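Local coordinates for protein esterase E25 (Uncultured bacterium, PDB 4Q05) that hydrolyses ester bonds as a dimeric esterase of the bacterial hormone-sensitive lipase family, in its GTSAG motif subfamily, at residues L284-T294 and R310-S318; K100-H108 and V116-V124. All blocks are in the same frame, centred on the assembly; numbering follows the deposited sequence.

Contact 1. Residues L284-T294 and R310-S318. With NA (sodium ion), chain C.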
ATOM      1  N   LEU A 284      -1.091 -10.444  14.082  1.00 25.54           N
ATOM      2  CA  LEU A 284      -1.727  -9.146  13.854  1.00 22.99           C
ATOM      3  C   LEU A 284      -2.703  -8.826  14.989  1.00 29.25           C
ATOM      4  O   LEU A 284      -2.912  -7.661  15.336  1.00 26.85           O
ATOM      5  CB  LEU A 284      -2.486  -9.146  12.525  1.00 21.45           C
ATOM      6  CG  LEU A 284      -3.286  -7.883  12.200  1.00 27.85           C
ATOM      7  CD1 LEU A 284      -2.367  -6.648  12.253  1.00 22.18           C
ATOM      8  CD2 LEU A 284      -3.937  -8.009  10.840  1.00 24.45           C
ATOM      9  N   TYR A 285      -3.311  -9.867  15.554  1.00 28.14           N
ATOM     10  CA  TYR A 285      -4.284  -9.690  16.630  1.00 28.62           C
ATOM     11  C   TYR A 285      -3.639  -9.386  17.965  1.00 30.69           C
ATOM     12  O   TYR A 285      -4.319  -8.990  18.916  1.00 34.04           O
ATOM     13  CB  TYR A 285      -5.210 -10.908  16.746  1.00 29.79           C
ATOM     14  CG  TYR A 285      -6.125 -10.987  15.565  1.00 28.73           C
ATOM     15  CD1 TYR A 285      -7.158 -10.079  15.421  1.00 29.61           C
ATOM     16  CD2 TYR A 285      -5.927 -11.924  14.566  1.00 25.79           C
ATOM     17  CE1 TYR A 285      -7.984 -10.116  14.333  1.00 30.09           C
ATOM     18  CE2 TYR A 285      -6.750 -11.969  13.462  1.00 24.75           C
ATOM     19  CZ  TYR A 285      -7.776 -11.064  13.355  1.00 30.23           C
ATOM     20  OH  TYR A 285      -8.602 -11.089  12.266  1.00 28.09           O
ATOM     21  N   GLY A 286      -2.329  -9.571  18.044  1.00 27.46           N
ATOM     22  CA  GLY A 286      -1.627  -9.276  19.277  1.00 29.35           C
ATOM     23  C   GLY A 286      -1.236  -7.812  19.329  1.00 31.66           C
ATOM     24  O   GLY A 286      -1.501  -7.047  18.394  1.00 27.57           O
ATOM     25  N   ASP A 287      -0.583  -7.432  20.418  1.00 30.62           N
ATOM     26  CA  ASP A 287      -0.135  -6.064  20.632  1.00 31.24           C
ATOM     27  C   ASP A 287       1.094  -5.776  19.782  1.00 31.65           C
ATOM     28  O   ASP A 287       2.023  -6.575  19.747  1.00 29.66           O
ATOM     29  CB  ASP A 287       0.224  -5.870  22.105  1.00 37.10           C
ATOM     30  CG  ASP A 287       0.263  -4.398  22.519  1.00 37.89           C
ATOM     31  OD1 ASP A 287       0.277  -3.504  21.641  1.00 35.51           O
ATOM     32  OD2 ASP A 287       0.283  -4.144  23.742  1.00 44.72           O
ATOM     33  N   LEU A 288       1.101  -4.631  19.104  1.00 28.67           N
ATOM     34  CA  LEU A 288       2.244  -4.239  18.282  1.00 27.19           C
ATOM     35  C   LEU A 288       2.969  -3.016  18.840  1.00 29.38           C
ATOM     36  O   LEU A 288       3.937  -2.538  18.250  1.00 28.50           O
ATOM     37  CB  LEU A 288       1.802  -3.980  16.839  1.00 26.18           C
ATOM     38  CG  LEU A 288       1.124  -5.169  16.153  1.00 25.54           C
ATOM     39  CD1 LEU A 288       0.851  -4.868  14.681  1.00 20.93           C
ATOM     40  CD2 LEU A 288       1.989  -6.401  16.281  1.00 27.41           C
ATOM     41  N   HIS A 289       2.517  -2.503  19.981  1.00 28.21           N
ATOM     42  CA  HIS A 289       3.250  -1.421  20.619  1.00 25.71           C
ATOM     43  C   HIS A 289       4.656  -1.880  20.979  1.00 31.03           C
ATOM     44  O   HIS A 289       4.864  -3.024  21.367  1.00 28.63           O
ATOM     45  CB  HIS A 289       2.542  -0.922  21.884  1.00 27.18           C
ATOM     46  CG  HIS A 289       1.265  -0.186  21.619  1.00 31.38           C
ATOM     47  ND1 HIS A 289       0.050  -0.827  21.483  1.00 27.26           N
ATOM     48  CD2 HIS A 289       1.010   1.139  21.485  1.00 28.70           C
ATOM     49  CE1 HIS A 289      -0.895   0.071  21.272  1.00 29.00           C
ATOM     50  NE2 HIS A 289      -0.338   1.270  21.264  1.00 29.76           N
ATOM     51  N   GLY A 290       5.624  -0.980  20.855  1.00 25.42           N
ATOM     52  CA  GLY A 290       6.991  -1.316  21.198  1.00 27.39           C
ATOM     53  C   GLY A 290       7.772  -1.960  20.073  1.00 29.80           C
ATOM     54  O   GLY A 290       8.967  -2.207  20.213  1.00 27.33           O
ATOM     55  N   PHE A 291       7.119  -2.239  18.950  1.00 27.31           N
ATOM     56  CA  PHE A 291       7.845  -2.846  17.832  1.00 26.64           C
ATOM     57  C   PHE A 291       8.977  -1.947  17.343  1.00 27.98           C
ATOM     58  O   PHE A 291       8.861  -0.726  17.340  1.00 27.64           O
ATOM     59  CB  PHE A 291       6.899  -3.218  16.674  1.00 25.27           C
ATOM     60  CG  PHE A 291       6.421  -4.652  16.717  1.00 29.30           C
ATOM     61  CD1 PHE A 291       5.822  -5.166  17.861  1.00 28.41           C
ATOM     62  CD2 PHE A 291       6.582  -5.483  15.620  1.00 24.08           C
ATOM     63  CE1 PHE A 291       5.387  -6.486  17.906  1.00 29.51           C
ATOM     64  CE2 PHE A 291       6.148  -6.795  15.653  1.00 25.72           C
ATOM     65  CZ  PHE A 291       5.542  -7.301  16.799  1.00 26.46           C
ATOM     66  N   PRO A 292      10.086  -2.562  16.926  1.00 27.38           N
ATOM     67  CA  PRO A 292      11.182  -1.843  16.280  1.00 27.34           C
ATOM     68  C   PRO A 292      10.677  -1.264  14.955  1.00 25.06           C
ATOM     69  O   PRO A 292       9.613  -1.674  14.498  1.00 24.78           O
ATOM     70  CB  PRO A 292      12.202  -2.956  15.971  1.00 27.65           C
ATOM     71  CG  PRO A 292      11.744  -4.163  16.704  1.00 29.17           C
ATOM     72  CD  PRO A 292      10.267  -4.022  16.878  1.00 27.87           C
ATOM     73  N   PRO A 293      11.434  -0.348  14.341  1.00 25.24           N
ATOM     74  CA  PRO A 293      11.049   0.133  13.008  1.00 25.54           C
ATOM     75  C   PRO A 293      10.866  -1.042  12.072  1.00 28.48           C
ATOM     76  O   PRO A 293      11.708  -1.944  12.050  1.00 25.85           O
ATOM     77  CB  PRO A 293      12.260   0.968  12.580  1.00 26.67           C
ATOM     78  CG  PRO A 293      12.804   1.500  13.886  1.00 28.84           C
ATOM     79  CD  PRO A 293      12.611   0.370  14.872  1.00 28.06           C
ATOM     80  N   THR A 294       9.786  -1.019  11.303  1.00 24.21           N
ATOM     81  CA  THR A 294       9.410  -2.147  10.467  1.00 26.52           C
ATOM     82  C   THR A 294       9.247  -1.738   8.996  1.00 25.79           C
ATOM     83  O   THR A 294       8.697  -0.682   8.680  1.00 23.81           O
ATOM     84  CB  THR A 294       8.116  -2.781  11.002  1.00 24.40           C
ATOM     85  OG1 THR A 294       8.353  -3.262  12.328  1.00 23.77           O
ATOM     86  CG2 THR A 294       7.633  -3.945  10.120  1.00 21.37           C
ATOM     87  N   ARG A 310      -2.815  -4.111   6.722  1.00 22.81           N
ATOM     88  CA  ARG A 310      -3.447  -4.124   8.040  1.00 22.05           C
ATOM     89  C   ARG A 310      -2.366  -4.095   9.091  1.00 22.17           C
ATOM     90  O   ARG A 310      -2.493  -3.413  10.098  1.00 22.75           O
ATOM     91  CB  ARG A 310      -4.342  -5.346   8.228  1.00 21.79           C
ATOM     92  CG  ARG A 310      -5.665  -5.263   7.467  1.00 21.25           C
ATOM     93  CD  ARG A 310      -6.395  -6.589   7.529  1.00 21.74           C
ATOM     94  NE  ARG A 310      -6.742  -6.931   8.904  1.00 26.24           N
ATOM     95  CZ  ARG A 310      -7.028  -8.157   9.329  1.00 29.31           C
ATOM     96  NH1 ARG A 310      -6.994  -9.185   8.490  1.00 26.63           N
ATOM     97  NH2 ARG A 310      -7.325  -8.360  10.601  1.00 29.22           N
ATOM     98  N   THR A 311      -1.277  -4.816   8.855  1.00 22.11           N
ATOM     99  CA  THR A 311      -0.189  -4.822   9.825  1.00 21.06           C
ATOM    100  C   THR A 311       0.525  -3.468   9.847  1.00 20.89           C
ATOM    101  O   THR A 311       0.832  -2.939  10.909  1.00 25.53           O
ATOM    102  CB  THR A 311       0.828  -5.945   9.554  1.00 24.04           C
ATOM    103  OG1 THR A 311       0.185  -7.225   9.685  1.00 21.54           O
ATOM    104  CG2 THR A 311       1.977  -5.849  10.539  1.00 17.34           C
ATOM    105  N   HIS A 312       0.786  -2.922   8.667  1.00 22.62           N
ATOM    106  CA  HIS A 312       1.434  -1.628   8.557  1.00 22.32           C
ATOM    107  C   HIS A 312       0.625  -0.579   9.317  1.00 21.59           C
ATOM    108  O   HIS A 312       1.177   0.239  10.052  1.00 22.45           O
ATOM    109  CB  HIS A 312       1.559  -1.196   7.089  1.00 19.65           C
ATOM    110  CG  HIS A 312       2.036   0.214   6.922  1.00 20.84           C
ATOM    111  ND1 HIS A 312       1.201   1.246   6.550  1.00 23.12           N
ATOM    112  CD2 HIS A 312       3.257   0.769   7.110  1.00 18.84           C
ATOM    113  CE1 HIS A 312       1.891   2.373   6.496  1.00 23.38           C
ATOM    114  NE2 HIS A 312       3.140   2.112   6.840  1.00 21.02           N
ATOM    115  N   ILE A 313      -0.689  -0.616   9.134  1.00 19.55           N
ATOM    116  CA  ILE A 313      -1.555   0.386   9.738  1.00 22.24           C
ATOM    117  C   ILE A 313      -1.562   0.187  11.243  1.00 25.02           C
ATOM    118  O   ILE A 313      -1.457   1.149  11.992  1.00 24.02           O
ATOM    119  CB  ILE A 313      -2.990   0.343   9.161  1.00 20.69           C
ATOM    120  CG1 ILE A 313      -2.991   0.862   7.714  1.00 22.07           C
ATOM    121  CG2 ILE A 313      -3.953   1.194  10.006  1.00 20.31           C
ATOM    122  CD1 ILE A 313      -2.452   2.328   7.588  1.00 24.33           C
ATOM    123  N   LYS A 314      -1.658  -1.063  11.692  1.00 23.71           N
ATOM    124  CA  LYS A 314      -1.684  -1.314  13.136  1.00 21.31           C
ATOM    125  C   LYS A 314      -0.374  -0.868  13.784  1.00 24.36           C
ATOM    126  O   LYS A 314      -0.366  -0.306  14.881  1.00 25.87           O
ATOM    127  CB  LYS A 314      -2.000  -2.789  13.465  1.00 24.08           C
ATOM    128  CG  LYS A 314      -2.200  -3.027  14.987  1.00 23.30           C
ATOM    129  CD  LYS A 314      -2.767  -4.412  15.296  1.00 23.96           C
ATOM    130  CE  LYS A 314      -3.069  -4.554  16.795  1.00 29.34           C
ATOM    131  NZ  LYS A 314      -3.731  -5.846  17.118  1.00 27.25           N
ATOM    132  N   LEU A 315       0.740  -1.102  13.104  1.00 24.00           N
ATOM    133  CA  LEU A 315       2.024  -0.599  13.600  1.00 20.51           C
ATOM    134  C   LEU A 315       2.006   0.921  13.733  1.00 25.21           C
ATOM    135  O   LEU A 315       2.338   1.468  14.797  1.00 22.98           O
ATOM    136  CB  LEU A 315       3.177  -1.035  12.689  1.00 23.59           C
ATOM    137  CG  LEU A 315       3.421  -2.544  12.644  1.00 24.19           C
ATOM    138  CD1 LEU A 315       4.230  -2.919  11.430  1.00 21.74           C
ATOM    139  CD2 LEU A 315       4.128  -2.999  13.918  1.00 20.64           C
ATOM    140  N   ARG A 316       1.628   1.611  12.657  1.00 22.78           N
ATOM    141  CA  ARG A 316       1.585   3.074  12.698  1.00 24.43           C
ATOM    142  C   ARG A 316       0.680   3.577  13.818  1.00 26.21           C
ATOM    143  O   ARG A 316       1.027   4.501  14.540  1.00 30.34           O
ATOM    144  CB  ARG A 316       1.130   3.651  11.356  1.00 23.56           C
ATOM    145  CG  ARG A 316       2.077   3.350  10.190  1.00 22.62           C
ATOM    146  CD  ARG A 316       3.486   3.950  10.350  1.00 28.87           C
ATOM    147  NE  ARG A 316       3.515   5.410  10.352  1.00 36.48           N
ATOM    148  CZ  ARG A 316       4.132   6.169   9.438  1.00 39.45           C
ATOM    149  NH1 ARG A 316       4.785   5.626   8.419  1.00 33.06           N
ATOM    150  NH2 ARG A 316       4.100   7.492   9.544  1.00 33.90           N
ATOM    151  N   GLN A 317      -0.480   2.955  13.957  1.00 22.16           N
ATOM    152  CA  GLN A 317      -1.424   3.331  15.001  1.00 26.59           C
ATOM    153  C   GLN A 317      -0.860   3.046  16.390  1.00 29.53           C
ATOM    154  O   GLN A 317      -1.328   3.597  17.382  1.00 26.67           O
ATOM    155  CB  GLN A 317      -2.767   2.625  14.785  1.00 23.47           C
ATOM    156  CG  GLN A 317      -3.544   3.207  13.607  1.00 24.71           C
ATOM    157  CD  GLN A 317      -4.798   2.426  13.270  1.00 28.97           C
ATOM    158  OE1 GLN A 317      -5.055   1.372  13.832  1.00 26.57           O
ATOM    159  NE2 GLN A 317      -5.569   2.930  12.326  1.00 30.68           N
ATOM    160  N   SER A 318       0.167   2.207  16.452  1.00 25.57           N
ATOM    161  CA  SER A 318       0.744   1.821  17.734  1.00 26.99           C
ATOM    162  C   SER A 318       2.045   2.565  17.960  1.00 28.71           C
ATOM    163  O   SER A 318       2.833   2.222  18.843  1.00 30.75           O
ATOM    164  CB  SER A 318       0.963   0.304  17.798  1.00 25.48           C
ATOM    165  OG  SER A 318      -0.259  -0.376  17.582  1.00 27.11           O
TER
HETATM  166 NA    NA C 401      -0.952   0.668   4.936  1.00 30.30          NA
HETATM  167  O   HOH W   1      -1.059  -2.721  18.758  1.00 28.39           O
HETATM  168  O   HOH W   2      -1.845   3.492  20.491  1.00 40.39           O
HETATM  169  O   HOH W   3       5.345   1.657  19.961  1.00 27.40           O
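K314 reaches from helix 305-317 of the alpha/beta hydrolase fold to the connecting loop that leads into strand 294-299, and its ammonium group closes on two backbone carbonyls there. K314 NZ donates to L284 O at 2.7 Å, in the carbonyl plane, and to G286 O at 2.8 Å, from above that carbonyl's plane. CG stands anti to the backbone N (chi1 -173°) and the chain beyond is fully extended, which carries NZ clear of the helix, while L288 CD1 packs across the aliphatic part, 3.6 Å from K314 CG. L288 CD1 also touches L315 CD2, and the other branch of L315, CD1, lies against T294 CG2. L315 CD2 meets F291 too, and the F291 side chain also touches V216 and I220 of helix 206-221.

In the short 3-10 segment 284-285, L284 CD2 sits over one face of the R310 guanidinium, 3.4 Å from R310 CZ. That guanidinium is held by a salt bridge from NH1 to D238.

Beside the turn L288-F291, S318 CB lies almost on the normal of the H289 imidazole, 3.7 Å from the ring centroid, a CH-pi contact. S318 OG turns back to K314 O, and bridging waters tie S318 OG to L288 N and S318 O to G290 N, so S318 and the turn are joined through solvent. On its other side, the helix faces the second subunit: H312 ND1 and V326 O of that subunit both bind a sodium ion, and R316 forms a salt bridge with E350 of the second subunit.

The imidazole is itself fixed by D287 in an Asx turn: D287 OD1 accepts from H289 N and, through its syn lone pair, from H289 ND1 at 2.7 Å, with the carboxylate oxygen in the ring plane.

Contact 2. Residues K100-H108 and V116-V124; sequences KQLSVSVEH and VYYVTPVEV
With CG of Y117 anti to its carbonyl carbon (chi1 -70°) and CG of H108 anti to its backbone N (chi1 -175°), the two rings come together on one face of a beta hairpin. H108 ND1 lies over one face of the phenol, offset toward its rim and 3.3 Å from Y117 CZ; the planes are inclined by 51°, an oblique aromatic pair. V106 CG1 adds an apolar touch at Y117 CD1. Replacing Y117 by alanine would remove the phenol and is likely to leave the H108 imidazole without its aromatic partner and a gap beside V106.

Strands 105-111 and 114-120 run antiparallel. S105 and T120 form one hydrogen-bonded pair, E107 and Y118 the next: S105 N donates to T120 O at 2.8 Å and Y118 N to E107 O at 2.8 Å, each bond answered by its reciprocal. Between them V106 faces V119 in a non-hydrogen-bonded pair. On the face of S105 and T120, one water donates to Y118 O and is hydrogen-bonded to T120 OG1. V104 CG1 presses on V119 CG1 at a tight 3.5 Å, and beyond it V122 CG1 comes equally close to S103 CB, where a Schellman motif ends helix 91-102 and turns the chain into the strand.

Strand 105-111 is the outermost on this side of the sheet within the chain, and strand 114-120 links it to strand 164-168, with backbone bonds from Y117 to S166 and from V119 to V164. Helix 151-160 packs on the face of V106 and V119, I154 meeting V106 and A157 meeting V119; its T158 also touches V104 and L102.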
ATOM      1  N   LYS A 100      25.468 -19.156  -6.861  1.00 47.44           N
ATOM      2  CA  LYS A 100      26.621 -19.233  -7.747  1.00 52.61           C
ATOM      3  C   LYS A 100      26.700 -17.978  -8.597  1.00 49.21           C
ATOM      4  O   LYS A 100      27.752 -17.349  -8.692  1.00 49.33           O
ATOM      5  CB  LYS A 100      26.545 -20.469  -8.643  1.00 55.54           C
ATOM      6  CG  LYS A 100      26.664 -21.787  -7.897  1.00 63.97           C
ATOM      7  CD  LYS A 100      26.543 -22.978  -8.845  1.00 70.66           C
ATOM      8  CE  LYS A 100      27.711 -23.027  -9.825  1.00 77.18           C
ATOM      9  NZ  LYS A 100      29.007 -23.296  -9.133  1.00 78.23           N
ATOM     10  N   GLN A 101      25.578 -17.603  -9.202  1.00 48.60           N
ATOM     11  CA  GLN A 101      25.567 -16.468 -10.112  1.00 49.11           C
ATOM     12  C   GLN A 101      25.986 -15.172  -9.428  1.00 50.27           C
ATOM     13  O   GLN A 101      26.663 -14.341 -10.022  1.00 49.03           O
ATOM     14  CB  GLN A 101      24.190 -16.295 -10.758  1.00 52.21           C
ATOM     15  CG  GLN A 101      24.156 -15.174 -11.791  1.00 61.80           C
ATOM     16  CD  GLN A 101      22.784 -14.526 -11.942  1.00 65.09           C
ATOM     17  OE1 GLN A 101      21.788 -14.993 -11.375  1.00 64.10           O
ATOM     18  NE2 GLN A 101      22.731 -13.439 -12.711  1.00 55.36           N
ATOM     19  N   LEU A 102      25.586 -14.996  -8.177  1.00 45.78           N
ATOM     20  CA  LEU A 102      25.829 -13.731  -7.503  1.00 38.93           C
ATOM     21  C   LEU A 102      27.001 -13.792  -6.529  1.00 43.51           C
ATOM     22  O   LEU A 102      27.326 -12.807  -5.869  1.00 46.17           O
ATOM     23  CB  LEU A 102      24.556 -13.257  -6.805  1.00 49.08           C
ATOM     24  CG  LEU A 102      23.410 -12.989  -7.785  1.00 53.31           C
ATOM     25  CD1 LEU A 102      22.106 -12.717  -7.058  1.00 50.75           C
ATOM     26  CD2 LEU A 102      23.768 -11.830  -8.692  1.00 53.39           C
ATOM     27  N   SER A 103      27.642 -14.951  -6.449  1.00 38.56           N
ATOM     28  CA  SER A 103      28.786 -15.099  -5.569  1.00 44.72           C
ATOM     29  C   SER A 103      28.357 -14.940  -4.113  1.00 44.06           C
ATOM     30  O   SER A 103      29.020 -14.270  -3.327  1.00 41.38           O
ATOM     31  CB  SER A 103      29.861 -14.068  -5.926  1.00 43.71           C
ATOM     32  OG  SER A 103      30.384 -14.324  -7.220  1.00 61.62           O
ATOM     33  N   VAL A 104      27.233 -15.550  -3.762  1.00 38.03           N
ATOM     34  CA  VAL A 104      26.785 -15.539  -2.386  1.00 39.06           C
ATOM     35  C   VAL A 104      27.209 -16.849  -1.740  1.00 39.89           C
ATOM     36  O   VAL A 104      27.010 -17.922  -2.301  1.00 35.78           O
ATOM     37  CB  VAL A 104      25.258 -15.357  -2.281  1.00 37.75           C
ATOM     38  CG1 VAL A 104      24.844 -15.276  -0.826  1.00 32.38           C
ATOM     39  CG2 VAL A 104      24.837 -14.087  -3.001  1.00 37.17           C
ATOM     40  N   SER A 105      27.836 -16.750  -0.576  1.00 35.71           N
ATOM     41  CA  SER A 105      28.219 -17.930   0.180  1.00 31.99           C
ATOM     42  C   SER A 105      27.012 -18.367   0.992  1.00 30.36           C
ATOM     43  O   SER A 105      26.433 -17.560   1.721  1.00 29.14           O
ATOM     44  CB  SER A 105      29.395 -17.592   1.104  1.00 32.27           C
ATOM     45  OG  SER A 105      29.508 -18.520   2.164  1.00 41.88           O
ATOM     46  N   VAL A 106      26.622 -19.632   0.849  1.00 28.70           N
ATOM     47  CA  VAL A 106      25.556 -20.194   1.668  1.00 31.35           C
ATOM     48  C   VAL A 106      26.044 -21.425   2.415  1.00 35.88           C
ATOM     49  O   VAL A 106      26.330 -22.462   1.810  1.00 33.45           O
ATOM     50  CB  VAL A 106      24.332 -20.577   0.832  1.00 31.25           C
ATOM     51  CG1 VAL A 106      23.244 -21.120   1.740  1.00 30.83           C
ATOM     52  CG2 VAL A 106      23.835 -19.366   0.040  1.00 33.37           C
ATOM     53  N   GLU A 107      26.135 -21.316   3.734  1.00 27.76           N
ATOM     54  CA  GLU A 107      26.774 -22.373   4.521  1.00 32.49           C
ATOM     55  C   GLU A 107      25.906 -22.827   5.672  1.00 31.27           C
ATOM     56  O   GLU A 107      25.516 -22.014   6.515  1.00 29.52           O
ATOM     57  CB  GLU A 107      28.119 -21.898   5.068  1.00 28.32           C
ATOM     58  CG  GLU A 107      29.178 -21.679   3.987  1.00 34.93           C
ATOM     59  CD  GLU A 107      29.733 -22.980   3.427  1.00 37.01           C
ATOM     60  OE1 GLU A 107      29.353 -24.070   3.917  1.00 37.33           O
ATOM     61  OE2 GLU A 107      30.558 -22.913   2.496  1.00 43.05           O
ATOM     62  N   HIS A 108      25.622 -24.125   5.708  1.00 25.65           N
ATOM     63  CA  HIS A 108      24.815 -24.702   6.765  1.00 27.67           C
ATOM     64  C   HIS A 108      25.592 -24.703   8.061  1.00 31.61           C
ATOM     65  O   HIS A 108      26.810 -24.871   8.068  1.00 27.88           O
ATOM     66  CB  HIS A 108      24.431 -26.138   6.422  1.00 29.11           C
ATOM     67  CG  HIS A 108      23.501 -26.763   7.415  1.00 33.20           C
ATOM     68  ND1 HIS A 108      22.234 -26.278   7.658  1.00 34.48           N
ATOM     69  CD2 HIS A 108      23.658 -27.825   8.239  1.00 38.31           C
ATOM     70  CE1 HIS A 108      21.647 -27.019   8.582  1.00 33.32           C
ATOM     71  NE2 HIS A 108      22.490 -27.965   8.949  1.00 40.11           N
ATOM     72  N   VAL A 116      20.741 -23.611  10.816  1.00 27.67           N
ATOM     73  CA  VAL A 116      20.817 -22.262  10.247  1.00 28.12           C
ATOM     74  C   VAL A 116      21.642 -22.237   8.967  1.00 29.69           C
ATOM     75  O   VAL A 116      22.407 -23.152   8.697  1.00 28.79           O
ATOM     76  CB  VAL A 116      21.437 -21.249  11.231  1.00 26.30           C
ATOM     77  CG1 VAL A 116      20.607 -21.184  12.514  1.00 27.63           C
ATOM     78  CG2 VAL A 116      22.906 -21.605  11.528  1.00 26.56           C
ATOM     79  N   TYR A 117      21.489 -21.174   8.187  1.00 26.95           N
ATOM     80  CA  TYR A 117      22.338 -20.974   7.026  1.00 25.08           C
ATOM     81  C   TYR A 117      22.959 -19.609   7.106  1.00 26.38           C
ATOM     82  O   TYR A 117      22.248 -18.605   7.248  1.00 24.65           O
ATOM     83  CB  TYR A 117      21.542 -21.128   5.728  1.00 26.67           C
ATOM     84  CG  TYR A 117      21.136 -22.555   5.486  1.00 30.83           C
ATOM     85  CD1 TYR A 117      21.993 -23.442   4.847  1.00 29.84           C
ATOM     86  CD2 TYR A 117      19.918 -23.030   5.942  1.00 26.21           C
ATOM     87  CE1 TYR A 117      21.630 -24.763   4.652  1.00 29.38           C
ATOM     88  CE2 TYR A 117      19.552 -24.344   5.750  1.00 26.28           C
ATOM     89  CZ  TYR A 117      20.407 -25.202   5.106  1.00 30.32           C
ATOM     90  OH  TYR A 117      20.036 -26.511   4.919  1.00 30.36           O
ATOM     91  N   TYR A 118      24.290 -19.582   7.040  1.00 26.21           N
ATOM     92  CA  TYR A 118      25.040 -18.341   6.981  1.00 27.15           C
ATOM     93  C   TYR A 118      25.125 -17.925   5.525  1.00 28.48           C
ATOM     94  O   TYR A 118      25.652 -18.658   4.700  1.00 30.19           O
ATOM     95  CB  TYR A 118      26.443 -18.530   7.537  1.00 28.10           C
ATOM     96  CG  TYR A 118      26.469 -18.809   9.022  1.00 33.79           C
ATOM     97  CD1 TYR A 118      26.306 -20.101   9.504  1.00 25.45           C
ATOM     98  CD2 TYR A 118      26.657 -17.779   9.942  1.00 32.51           C
ATOM     99  CE1 TYR A 118      26.332 -20.357  10.861  1.00 34.11           C
ATOM    100  CE2 TYR A 118      26.682 -18.031  11.300  1.00 37.06           C
ATOM    101  CZ  TYR A 118      26.518 -19.320  11.752  1.00 34.50           C
ATOM    102  OH  TYR A 118      26.541 -19.583  13.103  1.00 39.28           O
ATOM    103  N   VAL A 119      24.599 -16.747   5.226  1.00 26.91           N
ATOM    104  CA  VAL A 119      24.464 -16.270   3.855  1.00 24.40           C
ATOM    105  C   VAL A 119      25.255 -14.980   3.760  1.00 27.57           C
ATOM    106  O   VAL A 119      24.871 -13.964   4.334  1.00 30.12           O
ATOM    107  CB  VAL A 119      22.980 -16.033   3.483  1.00 27.81           C
ATOM    108  CG1 VAL A 119      22.838 -15.552   2.015  1.00 23.68           C
ATOM    109  CG2 VAL A 119      22.163 -17.309   3.691  1.00 24.51           C
ATOM    110  N   THR A 120      26.392 -15.046   3.077  1.00 27.24           N
ATOM    111  CA  THR A 120      27.312 -13.918   2.997  1.00 29.29           C
ATOM    112  C   THR A 120      27.438 -13.443   1.554  1.00 31.27           C
ATOM    113  O   THR A 120      27.868 -14.200   0.686  1.00 32.33           O
ATOM    114  CB  THR A 120      28.713 -14.317   3.503  1.00 28.58           C
ATOM    115  OG1 THR A 120      28.580 -15.107   4.688  1.00 33.91           O
ATOM    116  CG2 THR A 120      29.552 -13.088   3.808  1.00 36.29           C
ATOM    117  N   PRO A 121      27.056 -12.185   1.293  1.00 30.38           N
ATOM    118  CA  PRO A 121      27.138 -11.618  -0.056  1.00 32.19           C
ATOM    119  C   PRO A 121      28.557 -11.132  -0.319  1.00 35.12           C
ATOM    120  O   PRO A 121      29.286 -10.958   0.646  1.00 33.71           O
ATOM    121  CB  PRO A 121      26.200 -10.417   0.032  1.00 30.57           C
ATOM    122  CG  PRO A 121      26.339  -9.955   1.431  1.00 29.37           C
ATOM    123  CD  PRO A 121      26.565 -11.202   2.275  1.00 29.11           C
ATOM    124  N   VAL A 122      28.942 -10.914  -1.574  1.00 40.03           N
ATOM    125  CA  VAL A 122      30.296 -10.434  -1.859  1.00 41.30           C
ATOM    126  C   VAL A 122      30.489  -9.013  -1.379  1.00 41.60           C
ATOM    127  O   VAL A 122      31.603  -8.600  -1.070  1.00 47.25           O
ATOM    128  CB  VAL A 122      30.634 -10.465  -3.359  1.00 47.62           C
ATOM    129  CG1 VAL A 122      31.270 -11.788  -3.731  1.00 52.59           C
ATOM    130  CG2 VAL A 122      29.394 -10.188  -4.192  1.00 50.28           C
ATOM    131  N   GLU A 123      29.403  -8.255  -1.333  1.00 39.62           N
ATOM    132  CA  GLU A 123      29.496  -6.863  -0.941  1.00 37.96           C
ATOM    133  C   GLU A 123      28.617  -6.592   0.267  1.00 34.87           C
ATOM    134  O   GLU A 123      27.399  -6.714   0.199  1.00 35.42           O
ATOM    135  CB  GLU A 123      29.096  -5.959  -2.111  1.00 45.98           C
ATOM    136  CG  GLU A 123      29.216  -4.462  -1.849  1.00 45.66           C
ATOM    137  CD  GLU A 123      28.736  -3.630  -3.036  1.00 51.32           C
ATOM    138  OE1 GLU A 123      28.583  -4.201  -4.139  1.00 53.72           O
ATOM    139  OE2 GLU A 123      28.490  -2.417  -2.864  1.00 48.12           O
ATOM    140  N   VAL A 124      29.243  -6.236   1.379  1.00 34.67           N
ATOM    141  CA  VAL A 124      28.514  -5.811   2.560  1.00 32.29           C
ATOM    142  C   VAL A 124      28.721  -4.313   2.719  1.00 41.12           C
ATOM    143  O   VAL A 124      29.855  -3.837   2.688  1.00 38.18           O
ATOM    144  CB  VAL A 124      29.021  -6.539   3.814  1.00 37.69           C
ATOM    145  CG1 VAL A 124      28.348  -5.993   5.052  1.00 33.36           C
ATOM    146  CG2 VAL A 124      28.793  -8.044   3.682  1.00 32.91           C
TER
HETATM  147  O   HOH W   4      30.508 -14.263  -1.003  1.00 50.07           O
HETATM  148  O   HOH W   5      28.323 -17.835   4.303  1.00 30.94           O

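The contacts lie at different parts of one fold, their centres about 31 Å apart and their nearest atoms about 19 Å, without touching. Contact 2 joins neighbouring strands at one margin of the central sheet; contact 1 fastens a helix to the loop entering strand 294-299, beside the margin ended by strand 322-327. They share no helix or strand. Both are partly buried, but contact 1 has the larger share of buried residues and leans on side-chain chemistry, with a lysine gripping carbonyls, whereas contact 2 rests on regular backbone pairing between a helix-covered face and a more exposed one. Only contact 1 reaches the second subunit.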